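Local coordinates for protein glycoside Hydrolase (Bacteroides uniformis, PDB 5T99) that is a family 2 glycoside hydrolase that binds d-galacto-isofagomine and probably removes galactosyl residues during the breakdown of agarose-derived oligosaccharides, at residues S731-R736 / T816-E821; V752-E757 / G786-I791. One frame throughout, in Å; residues are numbered along the deposited sequence.

Interaction 1. Residues S731-R736 / T816-E821; sequences SYITVR and TTINVE
The hydroxyl OG of Ser731 is held by a hydrogen bond to the carbonyl O of Arg720, and it also rests against the methyl CD1 of Ile818 at 3.6 Å. The polar end of the serine is thus satisfied from outside the pair, and what it offers strand 816-821 is a van der Waals flank. The two strands belong to opposite sheets of a beta-sandwich, consistent with the immunoglobulin-like C-terminal domain of family 2 enzymes. Their segment axes run antiparallel, at 169° between N-to-C directions, and approach no closer than 9.9 Å. That spacing is that of packed sheets and not of paired strands, and no hydrogen bond crosses it. Ser731 and Ile733, alternate residues of one strand, face Thr816 and Ile818 of the other, so the interface is made by side chains alone and buries 143 Å². In Ile818, CG1 lies anti to the carbonyl carbon (chi1 -54°) and points across to strand 731-736, and chi2 of -59° swings CD1 to where it meets both Ser731 and Ile733. Pro718, from the edge strand 713-718, touches all four residues, while Ile804 packs on Ile733 and Thr816. Two isoleucines meet methyl to methyl, Ile733 CD1 lying 4.2 Å from Ile818 CD1. The same Ile733 CD1 is also 4.4 Å from CG2 of Thr816, the methyl branch of that threonine.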
loop_
_atom_site.group_PDB
_atom_site.type_symbol
_atom_site.label_atom_id
_atom_site.label_comp_id
_atom_site.label_asym_id
_atom_site.label_seq_id
_atom_site.Cartn_x
_atom_site.Cartn_y
_atom_site.Cartn_z
ATOM N N SER A 731 -11.077 -14.437 -2.752
ATOM C CA SER A 731 -11.093 -15.056 -1.429
ATOM C C SER A 731 -9.690 -15.559 -1.145
ATOM O O SER A 731 -9.079 -16.198 -1.990
ATOM C CB SER A 731 -12.103 -16.201 -1.330
ATOM O OG SER A 731 -12.307 -16.572 0.038
ATOM N N TYR A 732 -9.177 -15.225 0.033
ATOM C CA TYR A 732 -7.886 -15.712 0.527
ATOM C C TYR A 732 -8.135 -16.885 1.481
ATOM O O TYR A 732 -8.567 -16.689 2.628
ATOM C CB TYR A 732 -7.123 -14.598 1.257
ATOM C CG TYR A 732 -6.429 -13.614 0.341
ATOM C CD1 TYR A 732 -5.047 -13.684 0.113
ATOM C CD2 TYR A 732 -7.147 -12.603 -0.297
ATOM C CE1 TYR A 732 -4.409 -12.775 -0.720
ATOM C CE2 TYR A 732 -6.512 -11.692 -1.131
ATOM C CZ TYR A 732 -5.148 -11.775 -1.339
ATOM O OH TYR A 732 -4.548 -10.856 -2.169
ATOM N N ILE A 733 -7.841 -18.094 1.009
ATOM C CA ILE A 733 -8.110 -19.318 1.766
ATOM C C ILE A 733 -6.828 -19.825 2.418
ATOM O O ILE A 733 -5.942 -20.338 1.741
ATOM C CB ILE A 733 -8.760 -20.395 0.860
ATOM C CG1 ILE A 733 -10.086 -19.872 0.288
ATOM C CG2 ILE A 733 -8.994 -21.687 1.636
ATOM C CD1 ILE A 733 -10.572 -20.600 -0.954
ATOM N N THR A 734 -6.729 -19.647 3.734
ATOM C CA THR A 734 -5.624 -20.197 4.508
ATOM C C THR A 734 -5.661 -21.720 4.429
ATOM O O THR A 734 -6.733 -22.323 4.525
ATOM C CB THR A 734 -5.693 -19.783 5.996
ATOM O OG1 THR A 734 -5.664 -18.354 6.103
ATOM C CG2 THR A 734 -4.515 -20.375 6.790
ATOM N N VAL A 735 -4.486 -22.327 4.265
ATOM C CA VAL A 735 -4.348 -23.768 4.125
ATOM C C VAL A 735 -3.475 -24.261 5.261
ATOM O O VAL A 735 -2.310 -23.906 5.332
ATOM C CB VAL A 735 -3.704 -24.154 2.776
ATOM C CG1 VAL A 735 -3.632 -25.680 2.635
ATOM C CG2 VAL A 735 -4.464 -23.521 1.608
ATOM N N ARG A 736 -4.054 -25.079 6.140
ATOM C CA ARG A 736 -3.375 -25.603 7.326
ATOM C C ARG A 736 -3.060 -27.085 7.147
ATOM O O ARG A 736 -3.875 -27.827 6.594
ATOM C CB ARG A 736 -4.262 -25.421 8.559
ATOM C CG ARG A 736 -4.364 -23.984 9.040
ATOM C CD ARG A 736 -5.511 -23.823 10.018
ATOM N NE ARG A 736 -5.403 -24.698 11.188
ATOM C CZ ARG A 736 -4.646 -24.464 12.264
ATOM N NH1 ARG A 736 -3.874 -23.379 12.344
ATOM N NH2 ARG A 736 -4.654 -25.334 13.279
ATOM N N THR A 816 -14.080 -26.727 0.300
ATOM C CA THR A 816 -14.844 -25.575 0.788
ATOM C C THR A 816 -15.513 -24.900 -0.392
ATOM O O THR A 816 -15.035 -25.012 -1.532
ATOM C CB THR A 816 -13.959 -24.578 1.593
ATOM O OG1 THR A 816 -14.785 -23.647 2.305
ATOM C CG2 THR A 816 -13.002 -23.826 0.690
ATOM N N THR A 817 -16.621 -24.220 -0.113
ATOM C CA THR A 817 -17.353 -23.481 -1.137
ATOM C C THR A 817 -17.287 -21.980 -0.882
ATOM O O THR A 817 -17.445 -21.520 0.251
ATOM C CB THR A 817 -18.835 -23.916 -1.221
ATOM O OG1 THR A 817 -18.903 -25.322 -1.463
ATOM C CG2 THR A 817 -19.560 -23.187 -2.365
ATOM N N ILE A 818 -17.049 -21.229 -1.955
ATOM C CA ILE A 818 -17.128 -19.775 -1.928
ATOM C C ILE A 818 -18.346 -19.391 -2.768
ATOM O O ILE A 818 -18.477 -19.826 -3.918
ATOM C CB ILE A 818 -15.846 -19.113 -2.490
ATOM C CG1 ILE A 818 -14.593 -19.621 -1.769
ATOM C CG2 ILE A 818 -15.935 -17.599 -2.384
ATOM C CD1 ILE A 818 -14.551 -19.392 -0.268
ATOM N N ASN A 819 -19.233 -18.591 -2.176
ATOM C CA ASN A 819 -20.421 -18.097 -2.871
ATOM C C ASN A 819 -20.133 -16.752 -3.533
ATOM O O ASN A 819 -19.501 -15.883 -2.942
ATOM C CB ASN A 819 -21.612 -18.011 -1.913
ATOM C CG ASN A 819 -22.250 -19.365 -1.672
ATOM O OD1 ASN A 819 -22.875 -19.929 -2.565
ATOM N ND2 ASN A 819 -22.083 -19.900 -0.473
ATOM N N VAL A 820 -20.609 -16.601 -4.763
ATOM C CA VAL A 820 -20.306 -15.449 -5.599
ATOM C C VAL A 820 -21.639 -14.783 -5.967
ATOM O O VAL A 820 -22.528 -15.442 -6.525
ATOM C CB VAL A 820 -19.504 -15.889 -6.847
ATOM C CG1 VAL A 820 -19.149 -14.698 -7.731
ATOM C CG2 VAL A 820 -18.254 -16.647 -6.420
ATOM N N GLU A 821 -21.769 -13.495 -5.634
ATOM C CA GLU A 821 -23.008 -12.734 -5.803
ATOM C C GLU A 821 -22.816 -11.514 -6.707
ATOM O O GLU A 821 -21.690 -11.104 -6.965
ATOM C CB GLU A 821 -23.505 -12.271 -4.440
ATOM C CG GLU A 821 -23.947 -13.400 -3.517
ATOM C CD GLU A 821 -24.379 -12.907 -2.143
ATOM O OE1 GLU A 821 -24.278 -11.690 -1.876
ATOM O OE2 GLU A 821 -24.814 -13.742 -1.324
#

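Interaction 2. Residues V752-E757 / G786-I791; sequences VEFSVE and GMCMLI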
loop_
_atom_site.group_PDB
_atom_site.type_symbol
_atom_site.label_atom_id
_atom_site.label_comp_id
_atom_site.label_asym_id
_atom_site.label_seq_id
_atom_site.Cartn_x
_atom_site.Cartn_y
_atom_site.Cartn_z
ATOM N N VAL A 752 0.707 -29.227 -1.441
ATOM C CA VAL A 752 -0.745 -29.258 -1.575
ATOM C C VAL A 752 -1.125 -28.880 -3.005
ATOM O O VAL A 752 -0.541 -27.977 -3.582
ATOM C CB VAL A 752 -1.400 -28.312 -0.552
ATOM C CG1 VAL A 752 -2.924 -28.373 -0.638
ATOM C CG2 VAL A 752 -0.911 -28.653 0.855
ATOM N N GLU A 753 -2.089 -29.594 -3.574
ATOM C CA GLU A 753 -2.568 -29.338 -4.936
ATOM C C GLU A 753 -3.991 -28.818 -4.856
ATOM O O GLU A 753 -4.740 -29.187 -3.954
ATOM C CB GLU A 753 -2.502 -30.605 -5.798
ATOM C CG GLU A 753 -1.144 -31.312 -5.726
ATOM C CD GLU A 753 -0.639 -31.884 -7.040
ATOM O OE1 GLU A 753 0.367 -32.626 -6.999
ATOM O OE2 GLU A 753 -1.209 -31.591 -8.106
ATOM N N PHE A 754 -4.357 -27.950 -5.791
ATOM C CA PHE A 754 -5.623 -27.244 -5.696
ATOM C C PHE A 754 -6.409 -27.348 -6.984
ATOM O O PHE A 754 -5.865 -27.281 -8.089
ATOM C CB PHE A 754 -5.398 -25.775 -5.339
ATOM C CG PHE A 754 -4.619 -25.567 -4.065
ATOM C CD1 PHE A 754 -5.247 -25.657 -2.829
ATOM C CD2 PHE A 754 -3.262 -25.272 -4.104
ATOM C CE1 PHE A 754 -4.545 -25.450 -1.659
ATOM C CE2 PHE A 754 -2.550 -25.071 -2.934
ATOM C CZ PHE A 754 -3.194 -25.165 -1.712
ATOM N N SER A 755 -7.708 -27.507 -6.818
ATOM C CA SER A 755 -8.629 -27.596 -7.925
ATOM C C SER A 755 -9.784 -26.653 -7.576
ATOM O O SER A 755 -10.261 -26.641 -6.432
ATOM C CB SER A 755 -9.064 -29.064 -8.104
ATOM O OG SER A 755 -10.249 -29.196 -8.866
ATOM N N VAL A 756 -10.195 -25.849 -8.553
ATOM C CA VAL A 756 -11.255 -24.862 -8.377
ATOM C C VAL A 756 -12.265 -25.015 -9.510
ATOM O O VAL A 756 -11.897 -24.919 -10.679
ATOM C CB VAL A 756 -10.663 -23.434 -8.364
ATOM C CG1 VAL A 756 -11.756 -22.385 -8.177
ATOM C CG2 VAL A 756 -9.600 -23.328 -7.274
ATOM N N GLU A 757 -13.527 -25.254 -9.153
ATOM C CA GLU A 757 -14.598 -25.545 -10.112
ATOM C C GLU A 757 -15.789 -24.623 -9.849
ATOM O O GLU A 757 -16.008 -24.188 -8.712
ATOM C CB GLU A 757 -15.087 -27.003 -9.981
ATOM C CG GLU A 757 -14.014 -28.094 -9.914
ATOM C CD GLU A 757 -13.720 -28.753 -11.256
ATOM O OE1 GLU A 757 -13.779 -30.005 -11.324
ATOM O OE2 GLU A 757 -13.434 -28.029 -12.239
ATOM N N GLY A 786 3.779 -24.947 8.543
ATOM C CA GLY A 786 2.422 -25.432 8.762
ATOM C C GLY A 786 1.358 -24.941 7.794
ATOM O O GLY A 786 0.269 -25.529 7.735
ATOM N N MET A 787 1.649 -23.887 7.029
ATOM C CA MET A 787 0.605 -23.200 6.279
ATOM C C MET A 787 1.027 -22.749 4.899
ATOM O O MET A 787 2.211 -22.555 4.603
ATOM C CB MET A 787 0.096 -21.979 7.061
ATOM C CG MET A 787 -0.867 -22.314 8.196
ATOM S SD MET A 787 -1.540 -20.870 9.057
ATOM C CE MET A 787 -0.250 -20.524 10.255
ATOM N N CYS A 788 0.021 -22.593 4.054
ATOM C CA CYS A 788 0.167 -21.907 2.794
ATOM C C CYS A 788 -1.177 -21.216 2.492
ATOM O O CYS A 788 -2.066 -21.184 3.353
ATOM C CB CYS A 788 0.656 -22.871 1.702
ATOM S SG CYS A 788 -0.474 -24.182 1.214
ATOM N N MET A 789 -1.312 -20.625 1.312
ATOM C CA MET A 789 -2.419 -19.710 1.052
ATOM C C MET A 789 -2.858 -19.843 -0.384
ATOM O O MET A 789 -2.053 -19.644 -1.292
ATOM C CB MET A 789 -1.973 -18.271 1.335
ATOM C CG MET A 789 -3.025 -17.190 1.082
ATOM S SD MET A 789 -4.373 -17.194 2.273
ATOM C CE MET A 789 -3.486 -16.754 3.774
ATOM N N LEU A 790 -4.136 -20.166 -0.567
ATOM C CA LEU A 790 -4.745 -20.283 -1.880
ATOM C C LEU A 790 -5.548 -19.020 -2.143
ATOM O O LEU A 790 -6.269 -18.553 -1.266
ATOM C CB LEU A 790 -5.679 -21.507 -1.919
ATOM C CG LEU A 790 -6.516 -21.671 -3.192
ATOM C CD1 LEU A 790 -5.612 -21.960 -4.375
ATOM C CD2 LEU A 790 -7.556 -22.765 -3.036
ATOM N N ILE A 791 -5.456 -18.491 -3.360
ATOM C CA ILE A 791 -6.208 -17.297 -3.731
ATOM C C ILE A 791 -7.111 -17.627 -4.911
ATOM O O ILE A 791 -6.635 -18.004 -5.968
ATOM C CB ILE A 791 -5.272 -16.099 -4.056
ATOM C CG1 ILE A 791 -4.316 -15.834 -2.882
ATOM C CG2 ILE A 791 -6.091 -14.840 -4.331
ATOM C CD1 ILE A 791 -3.176 -14.884 -3.192
#
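Leu790 and Phe754 slide past one another in opposite directions, and the two methyls of the leucine meet the ring differently. CD1 of Leu790 stands over one face of the Phe754 ring, 4.1 Å from the centroid and 24° off the normal, which meets the geometry of a CH-pi contact. It is displaced toward the rim at the root of the ring, where Leu790 CD1 is 3.8 Å from Phe754 CG. The second methyl, CD2 of Leu790, lies on the same side of the ring plane but beyond its rim, 3.7 Å from the ortho carbon CD1 of Phe754. This placement follows from a leucine whose CG is anti to the backbone N (chi1 173°), which carries the fork across to the phenylalanine. Both strands lie in the C-terminal beta-sandwich, Phe754 on one sheet and Leu790 on the facing one, with the CA atoms of Phe754 and Leu790 8.0 Å apart and no hydrogen bond between the segments. At the far end of the ring the approach changes from face to edge. Cys788 SG sits near the ring plane, 87° off the normal, and lies 4.1 Å from Phe754 CZ in a sulfur-aromatic contact. An alanine in place of Phe754 would probably open a gap between the sheets, leaving the Leu790 methyls without their aromatic face and the Cys788 sulfur without its edge partner. Val735 and Val765, from the strands on either side of 787-793, also touch the phenylalanine, while Ile804 of the facing sheet packs on Leu790.

Interactions 1 and 2 join the same two sheets of the C-terminal beta-sandwich, with centres 10 Å apart. Strands 730-738 and 787-793 are neighbours in one sheet, tied by probable backbone hydrogen bonds from Ile733 N to Leu790 O and from Val735 N to Cys788 O, each 2.8 Å. In the other sheet, strand 800-807 separates 814-821 from 751-758. Along the chain the segments come in the order 731-736, 752-757, 786-791, 816-821, so the outer pair of interaction 1 brackets the inner pair of interaction 2. The chain therefore crosses between the sheets repeatedly. Tyr732, on the 730-738 sheet, makes a cation-pi contact with Arg332 in the TIM-barrel range, so this sheet is turned to the barrel.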